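5'-nucleotidase SurE (Aquifex aeolicus, PDB 2WQK) probably removes the phosphate from nucleoside 5'-monophosphates, using one divalent metal cation per subunit, to yield a nucleoside and free phosphate. Local coordinates at residues D157-N163 and S227-L233; G100-Y105 and Q180-Y185; A184-F190 and W202-F208. All blocks are in the same frame, centred on the assembly; numbering follows the deposited sequence. Where two conformers were deposited one is given.

How the interactions relate
Interaction 1 is core: it joins neighbouring strands of the large mixed sheet and is buried almost throughout. Interaction 2 is partly buried and joins two loops, and its segments alternate along the chain with those of interaction 1; Ile-103 packs on Asn-161 and Leu-231. Interaction 3 lies about 27 Å, centre to centre, from interaction 1, in a hairpin that begins where interaction 2 ends, the two sharing Ala-184 and Tyr-185. Chemistry follows place. Interaction 1 relies on a backbone ladder, apolar packing and bridging waters, interaction 2 on a salt bridge and bonds to backbone carbonyls, interaction 3 on a second ladder with exposed charged side chains beside it. All three touch the second subunit.

Interaction 1 of 3, residues D157-N163 and S227-L233; sequences DTYLNVN and SVTPLHL
Leu-231 lies across the ring of Tyr-159, its CB over one face at 4.2 Å from the ring centroid and offset toward the rim. Tyr-159 reaches that place because CG sits between the backbone N and the carbonyl carbon (chi1 60°), which lays the ring over the neighbouring strand. CD1 of Leu-231 touches both Tyr-159 CE1 and Asn-161 CB, 3.7 Å from the latter. In the plane of the ring, water 1 links Tyr-159 OH to His-232 O. On the sheet face that carries Tyr-159 and Asn-161, water 3 joins Asn-161 ND2 to Thr-229 OG1, while Asn-98 and Thr-178 give these further partners. On the opposite sheet face, Val-162 and Val-228 run side by side, and Thr-158 CG2 presses on Pro-230 CB at 3.5 Å, tighter than usual for two carbons. Beside Leu-233, the His-232 ring gives a nearly straight bond from ND1 to OD2 of one Asp-157 conformer (2.8 Å, 163°); OD2 lies close to the ring plane but is met from above the carboxylate plane, the two planes 40° apart. Tyr-159, Asn-161 and Asn-163 pair with Leu-231, Thr-229 and Ser-227 through two backbone bonds each. His-232 also meets its counterpart in the second subunit. This is an antiparallel ladder within the mixed beta sheet of the SurE alpha/beta fold, the Asn-163 side chain about 11 Å from the bound sodium ion.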
# COMPACT_ATOMS: atom_id res chain seq x y z
N ASP A 157 31.12 -10.46 -13.50
CA ASP A 157 29.99 -11.00 -12.72
C ASP A 157 29.91 -10.19 -11.45
O ASP A 157 29.82 -10.76 -10.35
CB ASP A 157 30.19 -12.52 -12.42
CG ASP A 157 29.07 -13.13 -11.57
OD1 ASP A 157 27.89 -12.70 -11.71
OD2 ASP A 157 29.40 -14.07 -10.77
N THR A 158 29.99 -8.85 -11.56
CA THR A 158 30.02 -8.15 -10.29
C THR A 158 29.34 -6.78 -10.42
O THR A 158 29.40 -6.14 -11.44
CB THR A 158 31.52 -7.93 -9.87
OG1 THR A 158 32.20 -9.20 -9.85
CG2 THR A 158 31.66 -7.26 -8.51
N TYR A 159 28.77 -6.35 -9.32
CA TYR A 159 28.41 -4.92 -9.14
C TYR A 159 28.78 -4.56 -7.71
O TYR A 159 28.96 -5.45 -6.88
CB TYR A 159 26.97 -4.61 -9.50
CG TYR A 159 25.91 -5.36 -8.71
CD1 TYR A 159 25.12 -4.68 -7.80
CD2 TYR A 159 25.65 -6.73 -8.89
CE1 TYR A 159 24.18 -5.32 -7.03
CE2 TYR A 159 24.68 -7.37 -8.12
CZ TYR A 159 23.95 -6.66 -7.21
OH TYR A 159 22.99 -7.29 -6.44
N LEU A 160 28.98 -3.27 -7.44
CA LEU A 160 29.50 -2.85 -6.15
C LEU A 160 28.40 -2.32 -5.23
O LEU A 160 27.57 -1.53 -5.63
CB LEU A 160 30.58 -1.77 -6.33
CG LEU A 160 31.75 -2.16 -7.23
CD1 LEU A 160 32.74 -0.96 -7.31
CD2 LEU A 160 32.46 -3.43 -6.79
N ASN A 161 28.52 -2.70 -3.96
CA ASN A 161 27.68 -2.23 -2.89
C ASN A 161 28.49 -1.42 -1.88
O ASN A 161 29.39 -1.97 -1.27
CB ASN A 161 26.96 -3.35 -2.15
CG ASN A 161 25.92 -2.81 -1.22
OD1 ASN A 161 25.14 -1.90 -1.60
ND2 ASN A 161 25.91 -3.31 0.04
N VAL A 162 28.25 -0.10 -1.86
CA VAL A 162 29.10 0.82 -1.07
C VAL A 162 28.30 1.42 0.06
O VAL A 162 27.19 1.91 -0.16
CB VAL A 162 29.67 1.94 -1.97
CG1 VAL A 162 30.58 2.88 -1.16
CG2 VAL A 162 30.42 1.34 -3.17
N ASN A 163 28.85 1.34 1.29
CA ASN A 163 28.24 2.01 2.44
C ASN A 163 29.27 2.99 2.99
O ASN A 163 30.45 2.63 3.13
CB ASN A 163 27.83 1.02 3.53
CG ASN A 163 26.54 0.29 3.18
OD1 ASN A 163 25.46 0.66 3.68
ND2 ASN A 163 26.64 -0.76 2.31
N SER A 227 32.90 0.96 3.16
CA SER A 227 32.83 -0.44 2.77
C SER A 227 32.47 -0.54 1.30
O SER A 227 31.46 0.02 0.89
CB SER A 227 31.71 -1.12 3.55
OG SER A 227 31.38 -2.38 3.00
N VAL A 228 33.25 -1.32 0.55
CA VAL A 228 32.91 -1.64 -0.84
C VAL A 228 32.89 -3.16 -0.97
O VAL A 228 33.93 -3.79 -0.87
CB VAL A 228 33.92 -1.04 -1.85
CG1 VAL A 228 33.50 -1.40 -3.27
CG2 VAL A 228 34.12 0.50 -1.67
N THR A 229 31.70 -3.74 -1.20
CA THR A 229 31.56 -5.18 -1.35
C THR A 229 31.24 -5.50 -2.83
O THR A 229 30.28 -4.96 -3.37
CB THR A 229 30.39 -5.73 -0.53
OG1 THR A 229 30.54 -5.34 0.85
CG2 THR A 229 30.27 -7.28 -0.66
N PRO A 230 32.03 -6.39 -3.44
CA PRO A 230 31.71 -6.86 -4.80
C PRO A 230 30.67 -7.97 -4.64
O PRO A 230 30.91 -8.98 -3.94
CB PRO A 230 33.04 -7.42 -5.32
CG PRO A 230 33.75 -7.90 -4.09
CD PRO A 230 33.25 -7.06 -2.91
N LEU A 231 29.53 -7.78 -5.28
CA LEU A 231 28.42 -8.75 -5.22
C LEU A 231 28.33 -9.50 -6.54
O LEU A 231 28.48 -8.92 -7.63
CB LEU A 231 27.10 -8.01 -5.03
CG LEU A 231 26.93 -7.17 -3.75
CD1 LEU A 231 25.58 -6.41 -3.71
CD2 LEU A 231 27.10 -8.09 -2.51
N HIS A 232 28.00 -10.79 -6.42
CA HIS A 232 27.64 -11.60 -7.56
C HIS A 232 26.34 -11.12 -8.19
O HIS A 232 25.37 -10.89 -7.47
CB HIS A 232 27.38 -13.06 -7.14
CG HIS A 232 28.60 -13.88 -6.92
ND1 HIS A 232 29.43 -14.28 -7.94
CD2 HIS A 232 29.05 -14.48 -5.79
CE1 HIS A 232 30.38 -15.06 -7.43
NE2 HIS A 232 30.16 -15.19 -6.13
N LEU A 233 26.30 -11.05 -9.53
CA LEU A 233 25.04 -10.95 -10.21
C LEU A 233 24.36 -12.34 -10.29
O LEU A 233 23.17 -12.48 -10.01
CB LEU A 233 25.19 -10.40 -11.63
CG LEU A 233 23.79 -10.30 -12.31
CD1 LEU A 233 22.70 -9.50 -11.51
CD2 LEU A 233 23.96 -9.77 -13.72
O HOH W 1 22.90 -9.91 -6.76
O HOH W 2 29.14 -2.13 1.53
O HOH W 3 28.03 -4.60 1.62

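Interaction 2 of 3, residues G100-Y105 and Q180-Y185; sequences GEDITY and QGKRAY
Arg-183 lays its side chain against the 3-10 turn 101-105, meeting Glu-101 and Asp-102 along its length. From CB the chain runs extended to NE. CG lies 3.9 Å from Asp-102 OD2, and CD passes Glu-101 CB at 4.0 Å. NE comes to 3.4 Å of that same Glu-101 CB, which lies over one face of the guanidinium. NE also gives a weak bond to Asp-102 OD1. In the stronger arm of the salt bridge, NH2 reaches the same OD1 from above the carboxylate plane (3.0 Å, 145°); one carboxylate oxygen therefore takes both N-H groups. Beyond it, NH2 faces the edge of the Tyr-105 ring near CE2, with ring and guanidinium almost coplanar, 10° apart. NH1 continues to Glu-114 of the second subunit, whose carboxylate is also hydrogen-bonded to Tyr-105 OH, consistent with a charge network that ties both loops to the subunit interface.

The 100-105 loop leads from the metal-binding strand 88-94 into helix 107-117 of the SurE fold, with the Tyr-105 side chain about 10 Å from the bound sodium ion. Its start is held by backbone: Glu-101 N bonds to Lys-182 O at 3.1 Å, and Gly-100, with a positive phi, brings its CA close to the carbonyls of Gly-181 and Lys-182. Gln-180, with CG anti to the backbone N (chi1 -179°) and the chain extended beyond it, carries NE2 to Gly-100 O (2.9 Å). That oxygen is gripped from opposite faces of its plane, by NE2 and by Ile-103 N. The other amide end, OE1, accepts from Leu-235 N of the second subunit. Asp-217 takes the backbone N-H groups of both Gly-100 and Gly-181.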
# COMPACT_ATOMS: atom_id res chain seq x y z
N GLY A 100 25.03 -6.43 4.91
CA GLY A 100 24.81 -7.80 5.32
C GLY A 100 23.66 -8.46 4.60
O GLY A 100 23.40 -8.23 3.42
N GLU A 101 22.92 -9.25 5.36
CA GLU A 101 21.82 -10.05 4.83
C GLU A 101 20.72 -9.23 4.24
O GLU A 101 19.96 -9.65 3.32
CB GLU A 101 21.20 -10.90 5.96
CG GLU A 101 22.11 -11.95 6.51
CD GLU A 101 22.67 -12.87 5.43
OE1 GLU A 101 22.18 -12.84 4.28
OE2 GLU A 101 23.61 -13.64 5.74
N ASP A 102 20.58 -8.01 4.74
CA ASP A 102 19.51 -7.12 4.30
C ASP A 102 19.66 -6.52 2.85
O ASP A 102 18.73 -5.90 2.29
CB ASP A 102 19.27 -6.13 5.43
CG ASP A 102 18.77 -6.86 6.72
OD1 ASP A 102 17.83 -7.70 6.62
OD2 ASP A 102 19.33 -6.64 7.81
N ILE A 103 20.79 -6.78 2.23
CA ILE A 103 21.04 -6.35 0.84
C ILE A 103 19.95 -6.89 -0.12
O ILE A 103 19.51 -6.21 -1.04
CB ILE A 103 22.44 -6.79 0.43
CG1 ILE A 103 23.50 -5.97 1.17
CG2 ILE A 103 22.68 -6.72 -1.07
CD1 ILE A 103 24.92 -6.61 1.06
N THR A 104 19.49 -8.12 0.11
CA THR A 104 18.46 -8.76 -0.72
C THR A 104 17.17 -7.98 -0.84
O THR A 104 16.46 -8.08 -1.83
CB THR A 104 18.10 -10.14 -0.13
OG1 THR A 104 19.27 -10.96 -0.16
CG2 THR A 104 16.99 -10.77 -0.92
N TYR A 105 16.84 -7.22 0.20
CA TYR A 105 15.59 -6.50 0.27
C TYR A 105 15.70 -5.02 -0.15
O TYR A 105 14.72 -4.26 -0.12
CB TYR A 105 15.07 -6.55 1.71
CG TYR A 105 14.82 -7.97 2.21
CD1 TYR A 105 13.84 -8.75 1.65
CD2 TYR A 105 15.58 -8.50 3.23
CE1 TYR A 105 13.60 -10.04 2.12
CE2 TYR A 105 15.35 -9.80 3.71
CZ TYR A 105 14.36 -10.56 3.13
OH TYR A 105 14.12 -11.85 3.60
N GLN A 180 30.09 -9.37 2.44
CA GLN A 180 28.78 -9.25 3.04
C GLN A 180 28.82 -9.92 4.42
O GLN A 180 29.10 -11.09 4.53
CB GLN A 180 27.74 -9.99 2.17
CG GLN A 180 26.30 -9.93 2.68
CD GLN A 180 25.40 -10.81 1.87
OE1 GLN A 180 25.83 -11.84 1.38
NE2 GLN A 180 24.15 -10.42 1.75
N GLY A 181 28.48 -9.18 5.47
CA GLY A 181 28.44 -9.74 6.81
C GLY A 181 27.13 -10.47 7.04
O GLY A 181 26.25 -10.50 6.19
N LYS A 182 27.00 -11.07 8.21
CA LYS A 182 25.72 -11.69 8.60
C LYS A 182 24.68 -10.58 8.94
O LYS A 182 24.33 -9.73 8.09
CB LYS A 182 25.96 -12.72 9.74
CG LYS A 182 26.83 -13.93 9.31
CD LYS A 182 27.09 -15.01 10.42
CE LYS A 182 27.97 -16.14 9.85
NZ LYS A 182 28.13 -17.27 10.81
N ARG A 183 24.05 -10.66 10.10
CA ARG A 183 23.40 -9.51 10.68
C ARG A 183 24.12 -9.19 11.98
O ARG A 183 24.29 -10.05 12.83
CB ARG A 183 21.92 -9.78 10.92
CG ARG A 183 21.07 -9.54 9.70
CD ARG A 183 19.85 -10.40 9.69
NE ARG A 183 19.04 -10.15 8.51
CZ ARG A 183 18.07 -10.95 8.04
NH1 ARG A 183 17.81 -12.08 8.68
NH2 ARG A 183 17.42 -10.63 6.93
N ALA A 184 24.57 -7.96 12.11
CA ALA A 184 25.38 -7.57 13.27
C ALA A 184 24.47 -7.17 14.41
O ALA A 184 24.58 -6.06 14.92
CB ALA A 184 26.35 -6.41 12.90
N TYR A 185 23.57 -8.06 14.81
CA TYR A 185 22.71 -7.86 15.98
C TYR A 185 22.10 -9.19 16.46
O TYR A 185 22.08 -10.19 15.72
CB TYR A 185 21.60 -6.86 15.69
CG TYR A 185 20.68 -7.30 14.57
CD1 TYR A 185 19.59 -8.13 14.83
CD2 TYR A 185 20.90 -6.87 13.27
CE1 TYR A 185 18.74 -8.54 13.81
CE2 TYR A 185 20.06 -7.27 12.23
CZ TYR A 185 18.98 -8.11 12.52
OH TYR A 185 18.16 -8.51 11.48
O HOH W 4 21.36 -12.31 1.94

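Interaction 3 of 3, residues A184-F190 and W202-F208; sequences AYKERVF and WIAAEEF
Phe-190 turns its ring edge to Ala-204, CE2 resting 3.5 Å from the methyl CB, and the same edge runs on to OE2 of one Glu-206 conformer. This is the tight part of the contact. With CG of Phe-190 anti to the carbonyl carbon (chi1 -70°), the ring reaches over the facing strand. Ala-205 on the other face sets its CB over the Tyr-185 ring, 4.0 Å from the centroid, and nearby Glu-187 CG lies against Ile-203 CG2 at 3.7 Å. The backbones form an antiparallel ladder: Lys-186, Arg-188 and Phe-190 are hydrogen-bonded pairs with Glu-206, Ala-204 and Trp-202, two backbone bonds each, the shortest Ala-204 N to Arg-188 O at 2.7 Å. The strands form the two-stranded hairpin of 186-193 and 199-206, apart from the main sheet and engaged by other subunits: Glu-187 pairs with Arg-78 and His-74 of the second subunit, and Pro-195 of the third packs on Phe-190 and Ala-204. The looser, solvent-facing layer lies further out on the Phe-190 face, where the exposed Arg-188 and Lys-186 carry their ends away from the facing strand. Within its own strand, Arg-188 sets NH1 over the centre of the Phe-190 ring, 3.8 Å above its plane. Lys-186 NZ and Glu-207 OE1 stay 4.8 Å apart, near but not in contact; Lys-186 meets that carboxylate through its CG instead.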
# COMPACT_ATOMS: atom_id res chain seq x y z
N ALA A 184 24.57 -7.96 12.11
CA ALA A 184 25.38 -7.57 13.27
C ALA A 184 24.47 -7.17 14.41
O ALA A 184 24.58 -6.06 14.92
CB ALA A 184 26.35 -6.41 12.90
N TYR A 185 23.57 -8.06 14.81
CA TYR A 185 22.71 -7.86 15.98
C TYR A 185 22.10 -9.19 16.46
O TYR A 185 22.08 -10.19 15.72
CB TYR A 185 21.60 -6.86 15.69
CG TYR A 185 20.68 -7.30 14.57
CD1 TYR A 185 19.59 -8.13 14.83
CD2 TYR A 185 20.90 -6.87 13.27
CE1 TYR A 185 18.74 -8.54 13.81
CE2 TYR A 185 20.06 -7.27 12.23
CZ TYR A 185 18.98 -8.11 12.52
OH TYR A 185 18.16 -8.51 11.48
N LYS A 186 21.60 -9.17 17.70
CA LYS A 186 20.94 -10.31 18.32
C LYS A 186 19.43 -10.10 18.21
O LYS A 186 18.90 -9.04 18.55
CB LYS A 186 21.31 -10.40 19.80
CG LYS A 186 22.75 -10.81 20.06
CD LYS A 186 22.90 -12.32 20.13
CE LYS A 186 24.34 -12.73 20.37
NZ LYS A 186 25.21 -12.43 19.20
N GLU A 187 18.72 -11.11 17.74
CA GLU A 187 17.28 -11.03 17.58
C GLU A 187 16.58 -11.55 18.83
O GLU A 187 16.84 -12.65 19.29
CB GLU A 187 16.88 -11.82 16.34
CG GLU A 187 15.43 -11.83 16.01
CD GLU A 187 15.19 -12.36 14.60
OE1 GLU A 187 14.92 -13.55 14.45
OE2 GLU A 187 15.31 -11.57 13.62
N ARG A 188 15.65 -10.76 19.35
CA ARG A 188 14.83 -11.18 20.48
C ARG A 188 13.37 -10.83 20.18
O ARG A 188 13.11 -9.73 19.72
CB ARG A 188 15.27 -10.42 21.73
CG ARG A 188 14.86 -11.05 23.04
CD ARG A 188 15.01 -10.02 24.19
NE ARG A 188 14.52 -10.41 25.53
CZ ARG A 188 13.32 -10.93 25.84
NH1 ARG A 188 12.40 -11.23 24.93
NH2 ARG A 188 13.05 -11.19 27.12
N VAL A 189 12.46 -11.76 20.46
CA VAL A 189 11.02 -11.51 20.24
C VAL A 189 10.36 -11.23 21.58
O VAL A 189 10.57 -11.98 22.57
CB VAL A 189 10.32 -12.69 19.52
CG1 VAL A 189 8.85 -12.41 19.34
CG2 VAL A 189 11.03 -12.99 18.19
N PHE A 190 9.62 -10.13 21.63
CA PHE A 190 8.88 -9.71 22.85
C PHE A 190 7.41 -10.04 22.61
O PHE A 190 6.90 -9.81 21.52
CB PHE A 190 9.07 -8.22 23.10
CG PHE A 190 10.48 -7.85 23.54
CD1 PHE A 190 10.77 -7.63 24.87
CD2 PHE A 190 11.51 -7.74 22.61
CE1 PHE A 190 12.06 -7.31 25.28
CE2 PHE A 190 12.81 -7.42 23.01
CZ PHE A 190 13.08 -7.19 24.35
N TRP A 202 6.82 -8.52 18.98
CA TRP A 202 7.67 -7.49 18.40
C TRP A 202 9.06 -8.10 18.28
O TRP A 202 9.65 -8.51 19.27
CB TRP A 202 7.69 -6.24 19.31
CG TRP A 202 8.10 -4.98 18.58
CD1 TRP A 202 9.15 -4.83 17.73
CD2 TRP A 202 7.45 -3.72 18.64
NE1 TRP A 202 9.19 -3.55 17.24
CE2 TRP A 202 8.16 -2.83 17.80
CE3 TRP A 202 6.34 -3.25 19.33
CZ2 TRP A 202 7.77 -1.48 17.61
CZ3 TRP A 202 5.98 -1.90 19.17
CH2 TRP A 202 6.68 -1.05 18.30
N ILE A 203 9.56 -8.18 17.05
CA ILE A 203 10.90 -8.66 16.77
C ILE A 203 11.87 -7.51 16.98
O ILE A 203 11.80 -6.47 16.28
CB ILE A 203 11.04 -9.20 15.34
CG1 ILE A 203 9.95 -10.24 15.03
CG2 ILE A 203 12.43 -9.78 15.15
CD1 ILE A 203 9.95 -10.74 13.56
N ALA A 204 12.73 -7.66 17.99
CA ALA A 204 13.69 -6.61 18.34
C ALA A 204 15.09 -6.97 17.90
O ALA A 204 15.49 -8.14 18.00
CB ALA A 204 13.68 -6.34 19.84
N ALA A 205 15.84 -5.96 17.47
CA ALA A 205 17.26 -6.07 17.18
C ALA A 205 18.05 -5.49 18.38
O ALA A 205 17.85 -4.32 18.74
CB ALA A 205 17.61 -5.32 15.90
N GLU A 206 18.89 -6.31 19.00
CA GLU A 206 19.63 -5.99 20.23
C GLU A 206 21.13 -6.02 19.96
O GLU A 206 21.57 -6.70 19.04
CB GLU A 206 19.34 -7.03 21.32
CG GLU A 206 17.85 -7.24 21.69
CD GLU A 206 17.23 -6.06 22.44
OE1 GLU A 206 17.97 -5.13 22.84
OE2 GLU A 206 16.00 -6.07 22.64
N GLU A 207 21.91 -5.32 20.78
CA GLU A 207 23.37 -5.39 20.70
C GLU A 207 23.94 -5.17 19.29
O GLU A 207 24.80 -5.93 18.83
CB GLU A 207 23.84 -6.75 21.24
CG GLU A 207 23.31 -7.09 22.64
CD GLU A 207 23.77 -8.45 23.15
OE1 GLU A 207 24.67 -9.07 22.52
OE2 GLU A 207 23.23 -8.92 24.18
N PHE A 208 23.48 -4.12 18.61
CA PHE A 208 23.96 -3.82 17.25
C PHE A 208 25.48 -3.59 17.19
O PHE A 208 26.02 -2.73 17.90
CB PHE A 208 23.25 -2.60 16.62
CG PHE A 208 23.55 -2.43 15.14
CD1 PHE A 208 22.85 -3.18 14.18
CD2 PHE A 208 24.56 -1.56 14.70
CE1 PHE A 208 23.12 -3.04 12.82
CE2 PHE A 208 24.85 -1.42 13.34
CZ PHE A 208 24.13 -2.16 12.39